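Aspergillopepsin II heavy chain (Aspergillus niger var. macrosporus, PDB 1Y43) forms the heavy chain of an acid endopeptidase of the peptidase G1 family, which probably cleaves proteins by a glutamic rather than a classical aspartic mechanism. Local coordinates at residues F52-T66 and A77-H90. Numbering follows the deposited sequence.
With SO4 (sulfate ion), chain G.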
ATOM      1  N   PHE B  52     -13.667   3.219  -2.178  1.00 10.58           N
ATOM      2  CA  PHE B  52     -13.934   4.506  -2.812  1.00 11.69           C
ATOM      3  C   PHE B  52     -14.773   4.082  -4.019  1.00 13.73           C
ATOM      4  O   PHE B  52     -14.232   3.589  -5.012  1.00 14.02           O
ATOM      5  CB  PHE B  52     -12.647   5.128  -3.335  1.00  8.93           C
ATOM      6  CG  PHE B  52     -11.873   5.887  -2.318  1.00  8.26           C
ATOM      7  CD1 PHE B  52     -12.402   7.038  -1.735  1.00  8.43           C
ATOM      8  CD2 PHE B  52     -10.576   5.517  -2.010  1.00  7.72           C
ATOM      9  CE1 PHE B  52     -11.634   7.825  -0.861  1.00  7.54           C
ATOM     10  CE2 PHE B  52      -9.802   6.293  -1.139  1.00  7.74           C
ATOM     11  CZ  PHE B  52     -10.333   7.451  -0.567  1.00  7.41           C
ATOM     12  N   SER B  53     -16.080   4.289  -3.938  1.00 16.01           N
ATOM     13  CA  SER B  53     -16.993   3.899  -5.014  1.00 18.96           C
ATOM     14  C   SER B  53     -17.088   4.842  -6.215  1.00 19.32           C
ATOM     15  O   SER B  53     -17.604   4.469  -7.270  1.00 21.31           O
ATOM     16  CB  SER B  53     -18.391   3.671  -4.435  1.00 20.32           C
ATOM     17  OG  SER B  53     -18.355   2.591  -3.520  1.00 23.81           O
ATOM     18  N   ASP B  54     -16.602   6.062  -6.056  1.00 18.65           N
ATOM     19  CA  ASP B  54     -16.666   7.052  -7.124  1.00 17.97           C
ATOM     20  C   ASP B  54     -15.381   7.202  -7.945  1.00 16.30           C
ATOM     21  O   ASP B  54     -15.047   8.302  -8.388  1.00 17.02           O
ATOM     22  CB  ASP B  54     -17.141   8.409  -6.565  1.00 20.11           C
ATOM     23  CG  ASP B  54     -16.294   8.912  -5.394  1.00 22.98           C
ATOM     24  OD1 ASP B  54     -15.554   8.116  -4.751  1.00 22.78           O
ATOM     25  OD2 ASP B  54     -16.382  10.131  -5.102  1.00 24.41           O
ATOM     26  N   ILE B  55     -14.649   6.105  -8.111  1.00 13.76           N
ATOM     27  CA  ILE B  55     -13.426   6.123  -8.904  1.00 12.17           C
ATOM     28  C   ILE B  55     -13.234   4.785  -9.604  1.00 11.24           C
ATOM     29  O   ILE B  55     -13.366   3.712  -9.000  1.00 12.99           O
ATOM     30  CB  ILE B  55     -12.151   6.499  -8.087  1.00 12.02           C
ATOM     31  CG1 ILE B  55     -10.981   6.758  -9.052  1.00 11.51           C
ATOM     32  CG2 ILE B  55     -11.780   5.378  -7.095  1.00 11.24           C
ATOM     33  CD1 ILE B  55      -9.799   7.497  -8.438  1.00 11.61           C
ATOM     34  N   THR B  56     -12.965   4.865 -10.898  1.00  9.77           N
ATOM     35  CA  THR B  56     -12.757   3.695 -11.737  1.00  9.45           C
ATOM     36  C   THR B  56     -11.262   3.426 -11.908  1.00  9.06           C
ATOM     37  O   THR B  56     -10.492   4.339 -12.222  1.00  9.23           O
ATOM     38  CB  THR B  56     -13.394   3.930 -13.114  1.00 10.19           C
ATOM     39  OG1 THR B  56     -14.794   4.144 -12.945  1.00 11.21           O
ATOM     40  CG2 THR B  56     -13.162   2.739 -14.023  1.00 12.35           C
ATOM     41  N   ILE B  57     -10.871   2.176 -11.672  1.00  8.27           N
ATOM     42  CA  ILE B  57      -9.487   1.725 -11.776  1.00  9.19           C
ATOM     43  C   ILE B  57      -9.425   0.649 -12.875  1.00  8.73           C
ATOM     44  O   ILE B  57     -10.198  -0.312 -12.833  1.00 10.24           O
ATOM     45  CB  ILE B  57      -9.016   1.071 -10.438  1.00  9.56           C
ATOM     46  CG1 ILE B  57      -9.338   1.953  -9.227  1.00 11.11           C
ATOM     47  CG2 ILE B  57      -7.527   0.729 -10.510  1.00 10.56           C
ATOM     48  CD1 ILE B  57      -8.534   3.228  -9.138  1.00 13.24           C
ATOM     49  N   SER B  58      -8.524   0.812 -13.845  1.00  8.35           N
ATOM     50  CA  SER B  58      -8.362  -0.161 -14.936  1.00  9.35           C
ATOM     51  C   SER B  58      -6.897  -0.575 -15.091  1.00  7.78           C
ATOM     52  O   SER B  58      -5.983   0.151 -14.686  1.00  7.59           O
ATOM     53  CB  SER B  58      -8.814   0.429 -16.283  1.00 11.02           C
ATOM     54  OG  SER B  58     -10.165   0.863 -16.254  1.00 14.08           O
ATOM     55  N   GLU B  59      -6.672  -1.727 -15.714  1.00  7.18           N
ATOM     56  CA  GLU B  59      -5.313  -2.204 -15.932  1.00  7.11           C
ATOM     57  C   GLU B  59      -4.543  -1.134 -16.704  1.00  6.80           C
ATOM     58  O   GLU B  59      -5.085  -0.504 -17.622  1.00  7.12           O
ATOM     59  CB  GLU B  59      -5.315  -3.508 -16.745  1.00  7.78           C
ATOM     60  CG  GLU B  59      -3.961  -4.232 -16.807  1.00  8.81           C
ATOM     61  CD  GLU B  59      -2.963  -3.648 -17.813  1.00  9.19           C
ATOM     62  OE1 GLU B  59      -3.382  -2.991 -18.789  1.00 10.77           O
ATOM     63  OE2 GLU B  59      -1.742  -3.868 -17.633  1.00 12.33           O
ATOM     64  N   GLY B  60      -3.301  -0.896 -16.292  1.00  5.77           N
ATOM     65  CA  GLY B  60      -2.468   0.061 -16.985  1.00  6.82           C
ATOM     66  C   GLY B  60      -2.588   1.507 -16.573  1.00  6.67           C
ATOM     67  O   GLY B  60      -1.767   2.315 -16.996  1.00  8.62           O
ATOM     68  N   ASP B  61      -3.594   1.852 -15.777  1.00  5.46           N
ATOM     69  CA  ASP B  61      -3.762   3.236 -15.346  1.00  5.12           C
ATOM     70  C   ASP B  61      -2.662   3.641 -14.375  1.00  5.47           C
ATOM     71  O   ASP B  61      -2.152   2.814 -13.615  1.00  6.09           O
ATOM     72  CB  ASP B  61      -5.102   3.416 -14.632  1.00  5.31           C
ATOM     73  CG  ASP B  61      -6.293   3.382 -15.572  1.00  6.03           C
ATOM     74  OD1 ASP B  61      -6.114   3.441 -16.809  1.00  8.01           O
ATOM     75  OD2 ASP B  61      -7.422   3.326 -15.055  1.00  7.55           O
ATOM     76  N   SER B  62      -2.315   4.922 -14.407  1.00  5.32           N
ATOM     77  CA  SER B  62      -1.317   5.483 -13.513  1.00  6.22           C
ATOM     78  C   SER B  62      -2.060   6.029 -12.312  1.00  5.88           C
ATOM     79  O   SER B  62      -2.948   6.886 -12.446  1.00  6.28           O
ATOM     80  CB  SER B  62      -0.577   6.613 -14.200  1.00  8.20           C
ATOM     81  OG  SER B  62       0.356   6.087 -15.116  1.00 14.27           O
ATOM     82  N   ILE B  63      -1.702   5.520 -11.144  1.00  4.78           N
ATOM     83  CA  ILE B  63      -2.347   5.912  -9.910  1.00  5.12           C
ATOM     84  C   ILE B  63      -1.366   6.598  -8.973  1.00  5.68           C
ATOM     85  O   ILE B  63      -0.197   6.208  -8.904  1.00  7.45           O
ATOM     86  CB  ILE B  63      -2.878   4.653  -9.179  1.00  5.93           C
ATOM     87  CG1 ILE B  63      -3.821   3.865 -10.090  1.00  7.06           C
ATOM     88  CG2 ILE B  63      -3.542   5.015  -7.868  1.00  6.32           C
ATOM     89  CD1 ILE B  63      -5.016   4.637 -10.618  1.00  7.74           C
ATOM     90  N   LYS B  64      -1.812   7.653  -8.300  1.00  5.70           N
ATOM     91  CA  LYS B  64      -0.976   8.323  -7.307  1.00  5.45           C
ATOM     92  C   LYS B  64      -1.734   8.218  -5.988  1.00  5.52           C
ATOM     93  O   LYS B  64      -2.904   8.607  -5.905  1.00  7.29           O
ATOM     94  CB  LYS B  64      -0.734   9.793  -7.662  1.00  6.89           C
ATOM     95  CG  LYS B  64       0.142  10.515  -6.650  1.00  9.69           C
ATOM     96  CD  LYS B  64       0.475  11.919  -7.111  1.00 12.94           C
ATOM     97  CE  LYS B  64       1.284  12.683  -6.070  1.00 17.67           C
ATOM     98  NZ  LYS B  64       1.394  14.129  -6.453  1.00 19.96           N
ATOM     99  N   VAL B  65      -1.105   7.620  -4.988  1.00  4.60           N
ATOM    100  CA  VAL B  65      -1.730   7.476  -3.678  1.00  5.02           C
ATOM    101  C   VAL B  65      -0.974   8.293  -2.637  1.00  4.90           C
ATOM    102  O   VAL B  65       0.262   8.318  -2.623  1.00  5.08           O
ATOM    103  CB  VAL B  65      -1.799   5.993  -3.219  1.00  5.71           C
ATOM    104  CG1 VAL B  65      -2.872   5.253  -3.999  1.00  6.26           C
ATOM    105  CG2 VAL B  65      -0.437   5.300  -3.382  1.00  6.99           C
ATOM    106  N   THR B  66      -1.723   8.889  -1.715  1.00  3.89           N
ATOM    107  CA  THR B  66      -1.142   9.724  -0.676  1.00  4.16           C
ATOM    108  C   THR B  66      -1.912   9.640   0.635  1.00  3.86           C
ATOM    109  O   THR B  66      -3.146   9.651   0.624  1.00  4.41           O
ATOM    110  CB  THR B  66      -1.217  11.213  -1.106  1.00  4.79           C
ATOM    111  OG1 THR B  66      -0.541  11.389  -2.355  1.00  6.28           O
ATOM    112  CG2 THR B  66      -0.617  12.131  -0.051  1.00  5.66           C
ATOM    113  N   ALA B  77      -6.774  10.349   3.165  1.00  4.05           N
ATOM    114  CA  ALA B  77      -6.286   9.343   2.242  1.00  4.16           C
ATOM    115  C   ALA B  77      -6.769   9.801   0.874  1.00  4.02           C
ATOM    116  O   ALA B  77      -7.956  10.110   0.720  1.00  5.43           O
ATOM    117  CB  ALA B  77      -6.868   7.977   2.586  1.00  3.94           C
ATOM    118  N   THR B  78      -5.869   9.818  -0.101  1.00  4.06           N
ATOM    119  CA  THR B  78      -6.215  10.255  -1.444  1.00  4.51           C
ATOM    120  C   THR B  78      -5.730   9.294  -2.509  1.00  5.08           C
ATOM    121  O   THR B  78      -4.597   8.793  -2.444  1.00  4.78           O
ATOM    122  CB  THR B  78      -5.601  11.636  -1.732  1.00  5.76           C
ATOM    123  OG1 THR B  78      -6.125  12.594  -0.797  1.00  6.27           O
ATOM    124  CG2 THR B  78      -5.886  12.083  -3.173  1.00  6.73           C
ATOM    125  N   VAL B  79      -6.614   9.019  -3.472  1.00  4.79           N
ATOM    126  CA  VAL B  79      -6.309   8.155  -4.609  1.00  4.94           C
ATOM    127  C   VAL B  79      -6.624   8.958  -5.868  1.00  5.26           C
ATOM    128  O   VAL B  79      -7.752   9.441  -6.059  1.00  5.91           O
ATOM    129  CB  VAL B  79      -7.163   6.853  -4.629  1.00  5.39           C
ATOM    130  CG1 VAL B  79      -6.892   6.064  -5.917  1.00  6.16           C
ATOM    131  CG2 VAL B  79      -6.849   5.986  -3.406  1.00  6.28           C
ATOM    132  N   GLU B  80      -5.611   9.163  -6.690  1.00  5.21           N
ATOM    133  CA  GLU B  80      -5.797   9.903  -7.916  1.00  5.68           C
ATOM    134  C   GLU B  80      -5.465   9.014  -9.094  1.00  5.39           C
ATOM    135  O   GLU B  80      -4.418   8.370  -9.117  1.00  6.22           O
ATOM    136  CB  GLU B  80      -4.870  11.106  -7.943  1.00  8.52           C
ATOM    137  CG  GLU B  80      -5.006  11.941  -9.203  1.00 13.62           C
ATOM    138  CD  GLU B  80      -4.048  13.130  -9.237  1.00 17.67           C
ATOM    139  OE1 GLU B  80      -3.056  13.150  -8.459  1.00 17.40           O
ATOM    140  OE2 GLU B  80      -4.275  14.040 -10.073  1.00 20.69           O
ATOM    141  N   ASN B  81      -6.391   8.922 -10.036  1.00  4.92           N
ATOM    142  CA  ASN B  81      -6.152   8.150 -11.240  1.00  5.28           C
ATOM    143  C   ASN B  81      -5.676   9.192 -12.251  1.00  6.01           C
ATOM    144  O   ASN B  81      -6.479   9.946 -12.809  1.00  6.96           O
ATOM    145  CB  ASN B  81      -7.436   7.482 -11.718  1.00  5.67           C
ATOM    146  CG  ASN B  81      -7.202   6.572 -12.898  1.00  5.73           C
ATOM    147  OD1 ASN B  81      -6.331   6.836 -13.739  1.00  7.14           O
ATOM    148  ND2 ASN B  81      -7.966   5.496 -12.975  1.00  5.70           N
ATOM    149  N   LEU B  82      -4.366   9.268 -12.446  1.00  6.25           N
ATOM    150  CA  LEU B  82      -3.777  10.244 -13.348  1.00  6.75           C
ATOM    151  C   LEU B  82      -4.223  10.075 -14.782  1.00  7.79           C
ATOM    152  O   LEU B  82      -4.403  11.064 -15.495  1.00 10.21           O
ATOM    153  CB  LEU B  82      -2.255  10.196 -13.249  1.00  8.25           C
ATOM    154  CG  LEU B  82      -1.738  10.440 -11.825  1.00  9.84           C
ATOM    155  CD1 LEU B  82      -0.235  10.314 -11.763  1.00 10.87           C
ATOM    156  CD2 LEU B  82      -2.170  11.819 -11.376  1.00 11.51           C
ATOM    157  N   THR B  83      -4.486   8.837 -15.179  1.00  7.11           N
ATOM    158  CA  THR B  83      -4.903   8.529 -16.540  1.00  7.58           C
ATOM    159  C   THR B  83      -6.264   9.120 -16.897  1.00  8.32           C
ATOM    160  O   THR B  83      -6.462   9.618 -18.001  1.00  9.37           O
ATOM    161  CB  THR B  83      -4.948   6.998 -16.746  1.00  7.67           C
ATOM    162  OG1 THR B  83      -3.676   6.439 -16.407  1.00  8.28           O
ATOM    163  CG2 THR B  83      -5.311   6.645 -18.188  1.00  8.09           C
ATOM    164  N   THR B  84      -7.200   9.063 -15.958  1.00  7.67           N
ATOM    165  CA  THR B  84      -8.542   9.562 -16.212  1.00  8.17           C
ATOM    166  C   THR B  84      -8.830  10.929 -15.612  1.00  9.06           C
ATOM    167  O   THR B  84      -9.891  11.501 -15.855  1.00 10.09           O
ATOM    168  CB  THR B  84      -9.587   8.583 -15.680  1.00  8.71           C
ATOM    169  OG1 THR B  84      -9.427   8.445 -14.266  1.00  8.91           O
ATOM    170  CG2 THR B  84      -9.423   7.217 -16.330  1.00 10.51           C
ATOM    171  N   GLY B  85      -7.923  11.418 -14.771  1.00  9.44           N
ATOM    172  CA  GLY B  85      -8.128  12.706 -14.131  1.00  9.95           C
ATOM    173  C   GLY B  85      -9.026  12.668 -12.899  1.00 11.47           C
ATOM    174  O   GLY B  85      -9.398  13.727 -12.391  1.00 13.76           O
ATOM    175  N   GLN B  86      -9.391  11.477 -12.421  1.00 11.21           N
ATOM    176  CA  GLN B  86     -10.268  11.331 -11.239  1.00 11.39           C
ATOM    177  C   GLN B  86      -9.425  11.385  -9.959  1.00 10.85           C
ATOM    178  O   GLN B  86      -8.342  10.820  -9.905  1.00 11.44           O
ATOM    179  CB  GLN B  86     -11.018   9.982 -11.233  1.00 12.91           C
ATOM    180  CG  GLN B  86     -12.073   9.731 -12.325  1.00 17.58           C
ATOM    181  CD  GLN B  86     -12.477   8.241 -12.414  1.00 19.27           C
ATOM    182  OE1 GLN B  86     -13.651   7.886 -12.299  1.00 21.83           O
ATOM    183  NE2 GLN B  86     -11.486   7.367 -12.598  1.00 20.75           N
ATOM    184  N   SER B  87      -9.967  11.995  -8.914  1.00 10.03           N
ATOM    185  CA  SER B  87      -9.270  12.109  -7.642  1.00 10.00           C
ATOM    186  C   SER B  87     -10.310  12.055  -6.542  1.00  9.42           C
ATOM    187  O   SER B  87     -11.356  12.709  -6.645  1.00 10.45           O
ATOM    188  CB  SER B  87      -8.507  13.434  -7.585  1.00 10.66           C
ATOM    189  OG  SER B  87      -7.721  13.541  -6.416  1.00 15.32           O
ATOM    190  N   VAL B  88     -10.068  11.214  -5.540  1.00  7.03           N
ATOM    191  CA  VAL B  88     -10.975  11.068  -4.405  1.00  7.51           C
ATOM    192  C   VAL B  88     -10.167  11.147  -3.113  1.00  6.55           C
ATOM    193  O   VAL B  88      -9.043  10.640  -3.035  1.00  6.68           O
ATOM    194  CB  VAL B  88     -11.778   9.714  -4.444  1.00  7.97           C
ATOM    195  CG1 VAL B  88     -12.752   9.698  -5.628  1.00  9.34           C
ATOM    196  CG2 VAL B  88     -10.840   8.514  -4.554  1.00  8.90           C
ATOM    197  N   THR B  89     -10.738  11.805  -2.111  1.00  6.75           N
ATOM    198  CA  THR B  89     -10.072  11.950  -0.821  1.00  6.92           C
ATOM    199  C   THR B  89     -11.044  11.680   0.296  1.00  7.51           C
ATOM    200  O   THR B  89     -12.178  12.148   0.239  1.00  8.18           O
ATOM    201  CB  THR B  89      -9.519  13.408  -0.591  1.00  7.41           C
ATOM    202  OG1 THR B  89      -8.511  13.710  -1.570  1.00  7.75           O
ATOM    203  CG2 THR B  89      -8.903  13.559   0.829  1.00  6.10           C
ATOM    204  N   HIS B  90     -10.614  10.909   1.289  1.00  6.47           N
ATOM    205  CA  HIS B  90     -11.431  10.664   2.469  1.00  5.49           C
ATOM    206  C   HIS B  90     -10.723  11.378   3.613  1.00  5.48           C
ATOM    207  O   HIS B  90      -9.533  11.151   3.842  1.00  4.78           O
ATOM    208  CB  HIS B  90     -11.549   9.182   2.823  1.00  6.45           C
ATOM    209  CG  HIS B  90     -12.374   8.948   4.045  1.00  7.04           C
ATOM    210  ND1 HIS B  90     -13.749   8.896   4.015  1.00  8.47           N
ATOM    211  CD2 HIS B  90     -12.028   8.844   5.361  1.00  8.04           C
ATOM    212  CE1 HIS B  90     -14.216   8.780   5.242  1.00  8.26           C
ATOM    213  NE2 HIS B  90     -13.188   8.748   6.072  1.00  9.64           N
TER
HETATM  214  S   SO4 G 205      -1.072  16.010  -8.292  1.00 52.19           S
HETATM  215  O1  SO4 G 205      -2.322  16.040  -9.156  1.00 51.02           O
HETATM  216  O2  SO4 G 205      -0.049  15.110  -8.948  1.00 51.71           O
HETATM  217  O3  SO4 G 205      -0.503  17.410  -8.155  1.00 51.57           O
HETATM  218  O4  SO4 G 205      -1.415  15.469  -6.925  1.00 51.20           O
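One face of the F52 ring receives V88 CG2 in a CH-pi contact, the methyl lying 3.6 Å from the ring centroid and 16° off its normal, while H90 N approaches the ring edge in plane. V79 CG2 meets F52 CE2 obliquely. The N81 amide is turned 58° from the D61 carboxylate; its ND2 is 2.9 Å from T56 O and 3.1 Å from D61 OD2, giving to both close to its own plane. S58 N reaches OD2 from the opposite face. T56 O takes a second donor, Q86 NE2 at 3.2 Å, on a lone pair. These two amides fasten the loop leading into strand 62-66. That strand and 77-81 form a beta hairpin, extended by 86-90 into a three-stranded antiparallel meander of this concanavalin-like fold; the loop crosses over one face, where I55 CD1 packs 4.1 Å from V79 CG1. K64 N gives to E80 O (2.8 Å) and E80 N to K64 O. On the other face the extended K64 side chain, CG anti to the backbone N (chi1 -180°), hydrogen-bonds through NZ to O2 of a sulfate, probably from the crystallisation liquor, at 3.0 Å. Where strand 62-66 starts, S62 N gives an almost straight bond to T83 OG1 (2.9 Å), in the turn joining 77-81 to 86-90; the strand's other edge pairs with another protein chain.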